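Local coordinates for phosphate ABC transporter, phosphate-binding protein (Clostridium perfringens, PDB 4Q8R) that probably captures phosphate with high affinity outside the cell and delivers it to an ABC-type transporter for uptake, at residues N89-Y103 and W110-S124. Numbering follows the deposited sequence. Where two conformers were deposited one is given.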
loop_
_atom_site.group_PDB
_atom_site.type_symbol
_atom_site.label_atom_id
_atom_site.label_comp_id
_atom_site.label_asym_id
_atom_site.label_seq_id
_atom_site.Cartn_x
_atom_site.Cartn_y
_atom_site.Cartn_z
ATOM N N ASN A 89 -14.013 8.589 15.628
ATOM C CA ASN A 89 -13.075 9.616 16.093
ATOM C C ASN A 89 -13.566 10.972 15.564
ATOM O O ASN A 89 -13.833 11.106 14.350
ATOM C CB ASN A 89 -11.709 9.320 15.501
ATOM C CG ASN A 89 -10.601 10.182 16.128
ATOM O OD1 ASN A 89 -10.782 11.378 16.358
ATOM N ND2 ASN A 89 -9.455 9.573 16.386
ATOM N N PRO A 90 -13.711 11.990 16.424
ATOM C CA PRO A 90 -14.163 13.302 15.975
ATOM C C PRO A 90 -13.244 14.006 15.016
ATOM O O PRO A 90 -13.678 14.929 14.322
ATOM C CB PRO A 90 -14.317 14.095 17.274
ATOM C CG PRO A 90 -13.452 13.383 18.259
ATOM C CD PRO A 90 -13.539 11.944 17.895
ATOM N N VAL A 91 -11.983 13.576 14.960
ATOM C CA VAL A 91 -11.017 14.194 14.007
ATOM C C VAL A 91 -11.187 13.528 12.632
ATOM O O VAL A 91 -10.954 12.348 12.498
ATOM C CB VAL A 91 -9.595 14.032 14.515
ATOM C CG1 VAL A 91 -8.591 14.664 13.546
ATOM C CG2 VAL A 91 -9.482 14.683 15.889
ATOM N N LYS A 92 -11.574 14.329 11.641
ATOM C CA LYS A 92 -11.964 13.835 10.336
ATOM C C LYS A 92 -11.174 14.425 9.173
ATOM O O LYS A 92 -11.429 14.061 8.025
ATOM C CB LYS A 92 -13.480 14.057 10.164
ATOM C CG LYS A 92 -14.222 13.039 11.033
ATOM C CD LYS A 92 -15.698 13.246 11.136
ATOM C CE LYS A 92 -16.213 12.470 12.333
ATOM N NZ LYS A 92 -16.206 11.000 12.143
ATOM N N ASP A 93 -10.200 15.283 9.481
ATOM C CA ASP A 93 -9.477 16.005 8.487
ATOM C C ASP A 93 -8.160 16.391 9.111
ATOM O O ASP A 93 -8.169 16.948 10.241
ATOM C CB ASP A 93 -10.306 17.220 8.085
ATOM C CG ASP A 93 -9.778 17.965 6.886
ATOM O OD1 ASP A 93 -8.733 17.653 6.324
ATOM O OD2 ASP A 93 -10.468 18.931 6.473
ATOM N N LEU A 94 -7.055 16.121 8.411
ATOM C CA LEU A 94 -5.718 16.502 8.868
ATOM C C LEU A 94 -4.901 17.067 7.718
ATOM O O LEU A 94 -5.030 16.582 6.579
ATOM C CB LEU A 94 -4.997 15.281 9.460
ATOM C CG LEU A 94 -5.565 14.683 10.764
ATOM C CD1 LEU A 94 -4.920 13.387 11.147
ATOM C CD2 LEU A 94 -5.403 15.706 11.888
ATOM N N THR A 95 -4.051 18.037 7.984
ATOM C CA THR A 95 -3.084 18.532 6.988
ATOM C C THR A 95 -1.852 17.577 7.000
ATOM O O THR A 95 -1.613 16.831 7.986
ATOM C CB THR A 95 -2.655 19.939 7.303
ATOM O OG1 THR A 95 -1.896 19.916 8.544
ATOM C CG2 THR A 95 -3.872 20.880 7.358
ATOM N N LEU A 96 -1.046 17.582 5.929
ATOM C CA LEU A 96 0.111 16.738 5.914
ATOM C C LEU A 96 1.045 17.059 7.077
ATOM O O LEU A 96 1.633 16.143 7.659
ATOM C CB LEU A 96 0.877 16.809 4.610
ATOM C CG LEU A 96 0.315 16.084 3.395
ATOM C CD1 LEU A 96 1.240 16.357 2.226
ATOM C CD2 LEU A 96 0.220 14.599 3.657
ATOM N N VAL A 97 1.180 18.323 7.404
ATOM C CA VAL A 97 2.062 18.712 8.504
ATOM C C VAL A 97 1.506 18.258 9.849
ATOM O O VAL A 97 2.307 17.877 10.772
ATOM C CB VAL A 97 2.470 20.153 8.444
ATOM C CG1 VAL A 97 1.347 21.158 8.768
ATOM C CG2 VAL A 97 3.719 20.394 9.351
ATOM N N GLN A 98 0.159 18.301 10.032
ATOM C CA GLN A 98 -0.393 17.677 11.253
ATOM C C GLN A 98 -0.018 16.201 11.319
ATOM O O GLN A 98 0.361 15.670 12.377
ATOM C CB GLN A 98 -1.895 17.823 11.354
ATOM C CG GLN A 98 -2.307 19.229 11.717
ATOM C CD GLN A 98 -3.813 19.389 11.675
ATOM O OE1 GLN A 98 -4.411 19.035 10.684
ATOM N NE2 GLN A 98 -4.375 20.003 12.677
ATOM N N ILE A 99 -0.101 15.484 10.179
ATOM C CA ILE A 99 0.206 14.070 10.155
ATOM C C ILE A 99 1.713 13.857 10.541
ATOM O O ILE A 99 2.044 12.955 11.300
ATOM C CB ILE A 99 -0.147 13.448 8.781
ATOM C CG1 ILE A 99 -1.638 13.510 8.601
ATOM C CG2 ILE A 99 0.290 11.986 8.699
ATOM C CD1 ILE A 99 -2.095 13.400 7.158
ATOM N N LYS A 100 2.555 14.707 9.973
ATOM C CA LYS A 100 3.995 14.639 10.277
ATOM C C LYS A 100 4.173 14.816 11.771
ATOM O O LYS A 100 4.951 14.085 12.400
ATOM C CB LYS A 100 4.772 15.678 9.551
ATOM C CG LYS A 100 6.325 15.605 9.688
ATOM C CD LYS A 100 6.988 16.721 8.926
ATOM C CE LYS A 100 8.380 16.910 9.433
ATOM N NZ LYS A 100 9.155 17.810 8.568
ATOM N N ASP A 101 3.539 15.827 12.337
ATOM C CA ASP A 101 3.641 16.089 13.785
ATOM C C ASP A 101 3.199 14.932 14.635
ATOM O O ASP A 101 3.818 14.646 15.670
ATOM C CB ASP A 101 2.796 17.309 14.151
ATOM C CG ASP A 101 3.380 18.607 13.689
ATOM O OD1 ASP A 101 4.538 18.676 13.163
ATOM O OD2 ASP A 101 2.704 19.630 13.905
ATOM N N ILE A 102 2.151 14.216 14.241
ATOM C CA ILE A 102 1.771 13.009 14.921
ATOM C C ILE A 102 2.838 11.925 14.827
ATOM O O ILE A 102 3.244 11.319 15.841
ATOM C CB ILE A 102 0.432 12.440 14.343
ATOM C CG1 ILE A 102 -0.728 13.464 14.586
ATOM C CG2 ILE A 102 0.061 11.106 14.945
ATOM C CD1 ILE A 102 -1.882 13.143 13.678
ATOM N N TYR A 103 3.308 11.660 13.631
ATOM C CA TYR A 103 4.234 10.532 13.416
ATOM C C TYR A 103 5.629 10.805 13.977
ATOM O O TYR A 103 6.358 9.864 14.253
ATOM C CB TYR A 103 4.232 10.087 11.953
ATOM C CG TYR A 103 3.168 9.062 11.749
ATOM C CD1 TYR A 103 1.815 9.472 11.524
ATOM C CD2 TYR A 103 3.413 7.733 11.781
ATOM C CE1 TYR A 103 0.841 8.536 11.471
ATOM C CE2 TYR A 103 2.434 6.779 11.700
ATOM C CZ TYR A 103 1.115 7.194 11.572
ATOM O OH TYR A 103 0.095 6.280 11.506
ATOM N N TRP A 110 -5.058 13.623 21.093
ATOM C CA TRP A 110 -5.986 14.009 20.072
ATOM C C TRP A 110 -6.565 15.394 20.258
ATOM O O TRP A 110 -6.988 16.032 19.279
ATOM C CB TRP A 110 -7.115 12.978 19.969
ATOM C CG TRP A 110 -6.710 11.659 19.371
ATOM C CD1 TRP A 110 -6.402 10.509 20.009
ATOM C CD2 TRP A 110 -6.596 11.395 17.947
ATOM N NE1 TRP A 110 -6.094 9.536 19.080
ATOM C CE2 TRP A 110 -6.180 10.078 17.807
ATOM C CE3 TRP A 110 -6.791 12.178 16.805
ATOM C CZ2 TRP A 110 -5.997 9.483 16.544
ATOM C CZ3 TRP A 110 -6.625 11.614 15.589
ATOM C CH2 TRP A 110 -6.170 10.300 15.454
ATOM N N LYS A 111 -6.534 15.920 21.474
ATOM C CA LYS A 111 -6.986 17.249 21.699
ATOM C C LYS A 111 -6.165 18.351 21.030
ATOM O O LYS A 111 -6.646 19.432 20.743
ATOM C CB LYS A 111 -6.871 17.526 23.154
ATOM C CG LYS A 111 -8.065 17.340 23.808
ATOM C CD LYS A 111 -8.737 18.630 23.809
ATOM C CE LYS A 111 -9.673 18.528 24.944
ATOM N NZ LYS A 111 -10.457 19.765 25.073
ATOM N N GLU A 112 -4.902 18.021 20.757
ATOM C CA GLU A 112 -4.031 18.893 20.065
ATOM C C GLU A 112 -4.399 19.005 18.591
ATOM O O GLU A 112 -3.802 19.804 17.885
ATOM C CB GLU A 112 -2.579 18.425 20.187
ATOM C CG GLU A 112 -1.981 18.501 21.574
ATOM C CD GLU A 112 -0.579 17.859 21.660
ATOM O OE1 GLU A 112 0.434 18.630 21.599
ATOM O OE2 GLU A 112 -0.503 16.635 21.764
ATOM N N LEU A 113 -5.399 18.225 18.163
ATOM C CA LEU A 113 -5.923 18.262 16.829
ATOM C C LEU A 113 -7.401 18.606 16.844
ATOM O O LEU A 113 -8.064 18.527 15.833
ATOM C CB LEU A 113 -5.752 16.883 16.163
ATOM C CG LEU A 113 -4.327 16.362 16.055
ATOM C CD1 LEU A 113 -4.316 14.906 15.809
ATOM C CD2 LEU A 113 -3.567 17.098 14.983
ATOM N N GLY A 114 -7.905 19.031 17.995
ATOM C CA GLY A 114 -9.342 19.310 18.151
ATOM C C GLY A 114 -10.226 18.140 18.506
ATOM O O GLY A 114 -11.490 18.272 18.495
ATOM N N GLY A 115 -9.627 17.005 18.852
ATOM C CA GLY A 115 -10.330 15.773 19.161
ATOM C C GLY A 115 -10.526 15.590 20.649
ATOM O O GLY A 115 -10.458 16.563 21.440
ATOM N N ASN A 116 -10.714 14.345 21.017
ATOM C CA ASN A 116 -10.874 13.934 22.396
ATOM C C ASN A 116 -9.616 14.130 23.189
ATOM O O ASN A 116 -8.475 14.033 22.618
ATOM C CB ASN A 116 -11.272 12.464 22.457
ATOM C CG ASN A 116 -12.686 12.199 21.930
ATOM O OD1 ASN A 116 -13.541 13.033 21.990
ATOM N ND2 ASN A 116 -12.904 11.015 21.390
ATOM N N ASP A 117 -9.746 14.352 24.502
ATOM C CA ASP A 117 -8.565 14.276 25.401
ATOM C C ASP A 117 -8.139 12.862 25.619
ATOM O O ASP A 117 -8.679 12.138 26.519
ATOM C CB ASP A 117 -8.933 14.919 26.741
ATOM C CG ASP A 117 -7.802 14.983 27.690
ATOM O OD1 ASP A 117 -6.718 14.552 27.374
ATOM O OD2 ASP A 117 -8.004 15.515 28.770
ATOM N N ALA A 118 -7.258 12.384 24.758
ATOM C CA ALA A 118 -6.807 11.008 24.787
ATOM C C ALA A 118 -5.461 10.914 24.096
ATOM O O ALA A 118 -5.234 11.596 23.106
ATOM C CB ALA A 118 -7.769 10.107 24.103
ATOM N N PRO A 119 -4.582 10.070 24.612
ATOM C CA PRO A 119 -3.276 9.863 23.891
ATOM C C PRO A 119 -3.505 9.282 22.492
ATOM O O PRO A 119 -4.359 8.427 22.303
ATOM C CB PRO A 119 -2.535 8.860 24.772
ATOM C CG PRO A 119 -3.553 8.230 25.627
ATOM C CD PRO A 119 -4.727 9.160 25.766
ATOM N N ILE A 120 -2.686 9.667 21.549
ATOM C CA ILE A 120 -2.711 9.103 20.232
ATOM C C ILE A 120 -1.887 7.823 20.231
ATOM O O ILE A 120 -0.756 7.824 20.751
ATOM C CB ILE A 120 -2.149 10.084 19.173
ATOM C CG1 ILE A 120 -2.893 11.413 19.164
ATOM C CG2 ILE A 120 -2.101 9.438 17.765
ATOM C CD1 ILE A 120 -2.300 12.476 18.320
ATOM N N VAL A 121 -2.443 6.733 19.704
ATOM C CA VAL A 121 -1.719 5.490 19.563
ATOM C C VAL A 121 -1.276 5.502 18.099
ATOM O O VAL A 121 -2.069 5.212 17.171
ATOM C CB VAL A 121 -2.562 4.264 19.954
ATOM C CG1 VAL A 121 -1.840 2.936 19.641
ATOM C CG2 VAL A 121 -2.967 4.349 21.438
ATOM N N VAL A 122 -0.029 5.815 17.883
ATOM C CA VAL A 122 0.564 5.915 16.537
ATOM C C VAL A 122 0.937 4.526 16.057
ATOM O O VAL A 122 1.663 3.791 16.742
ATOM C CB VAL A 122 1.811 6.856 16.519
ATOM C CG1 VAL A 122 2.417 6.913 15.156
ATOM C CG2 VAL A 122 1.476 8.234 16.991
ATOM N N VAL A 123 0.462 4.158 14.867
ATOM C CA VAL A 123 0.751 2.876 14.283
ATOM C C VAL A 123 1.478 3.049 12.959
ATOM O O VAL A 123 1.020 3.757 12.067
ATOM C CB VAL A 123 -0.502 1.938 14.120
ATOM C CG1 VAL A 123 -0.092 0.523 13.807
ATOM C CG2 VAL A 123 -1.384 1.982 15.358
ATOM N N SER A 124 2.608 2.337 12.848
ATOM C CA SER A 124 3.447 2.319 11.663
ATOM C C SER A 124 3.546 0.897 11.176
ATOM O O SER A 124 3.267 -0.077 11.917
ATOM C CB SER A 124 4.885 2.816 11.923
ATOM O OG SER A 124 4.877 4.189 12.207
HETATM O O HOH W 1 -10.169 12.247 19.013
HETATM O O HOH W 2 -3.578 20.941 15.446
HETATM O O HOH W 3 -7.251 20.318 13.249
#
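Gln-98 NE2 is gripped by two waters that carry its bonding across to the other segment: one accepts from NE2 and donates to Glu-112 O, the second accepts at 2.9 Å from NE2 and donates to Leu-113 O. The other end of the same amide is fixed too. Thr-95 N points straight at Gln-98 OE1 (2.9 Å), in the carbonyl plane on a lone pair, and Gln-98 N returns a bond to Thr-95 OG1, a capping box that starts helix 96-103. Alongside this amide runs Leu-113, whose CD2 lies 3.8 Å from Gln-98 NE2 and also meets Leu-94 CD2; its other branch, CD1, rests on Ile-102 CD1.

Farther along, Ile-102 CG2, anti to its own N, lies against both CG2 methyls, that of Ile-120 (3.9 Å) and that of Val-122 (3.8 Å). Tyr-103 closes the row: its OH donates to Val-123 O at 2.7 Å, tilted 29° from the carbonyl plane, while Val-122 CG1 makes a CH-pi contact over one ring face and Phe-135 meets the ring edge-to-face.

At the opposite end, Trp-110 is sandwiched between Ile-120 CG1 and Asn-89 ND2, the amide plane standing 69° from the indole. Asn-89 OD1 takes Val-91 N in an Asx turn and a water that accepts from Asn-116 N. Val-91 CG2 packs 3.6 Å from Gly-115 CA, close against a residue without a side chain. Apolar contacts thus fasten helix 96-103 to Leu-113, Ile-120 and strand 121-124, and loop 89-91 to 3-10 segment 110-112 and Gly-115; polar links are one direct Tyr-103 bond and the waters at Gln-98 and Asn-89.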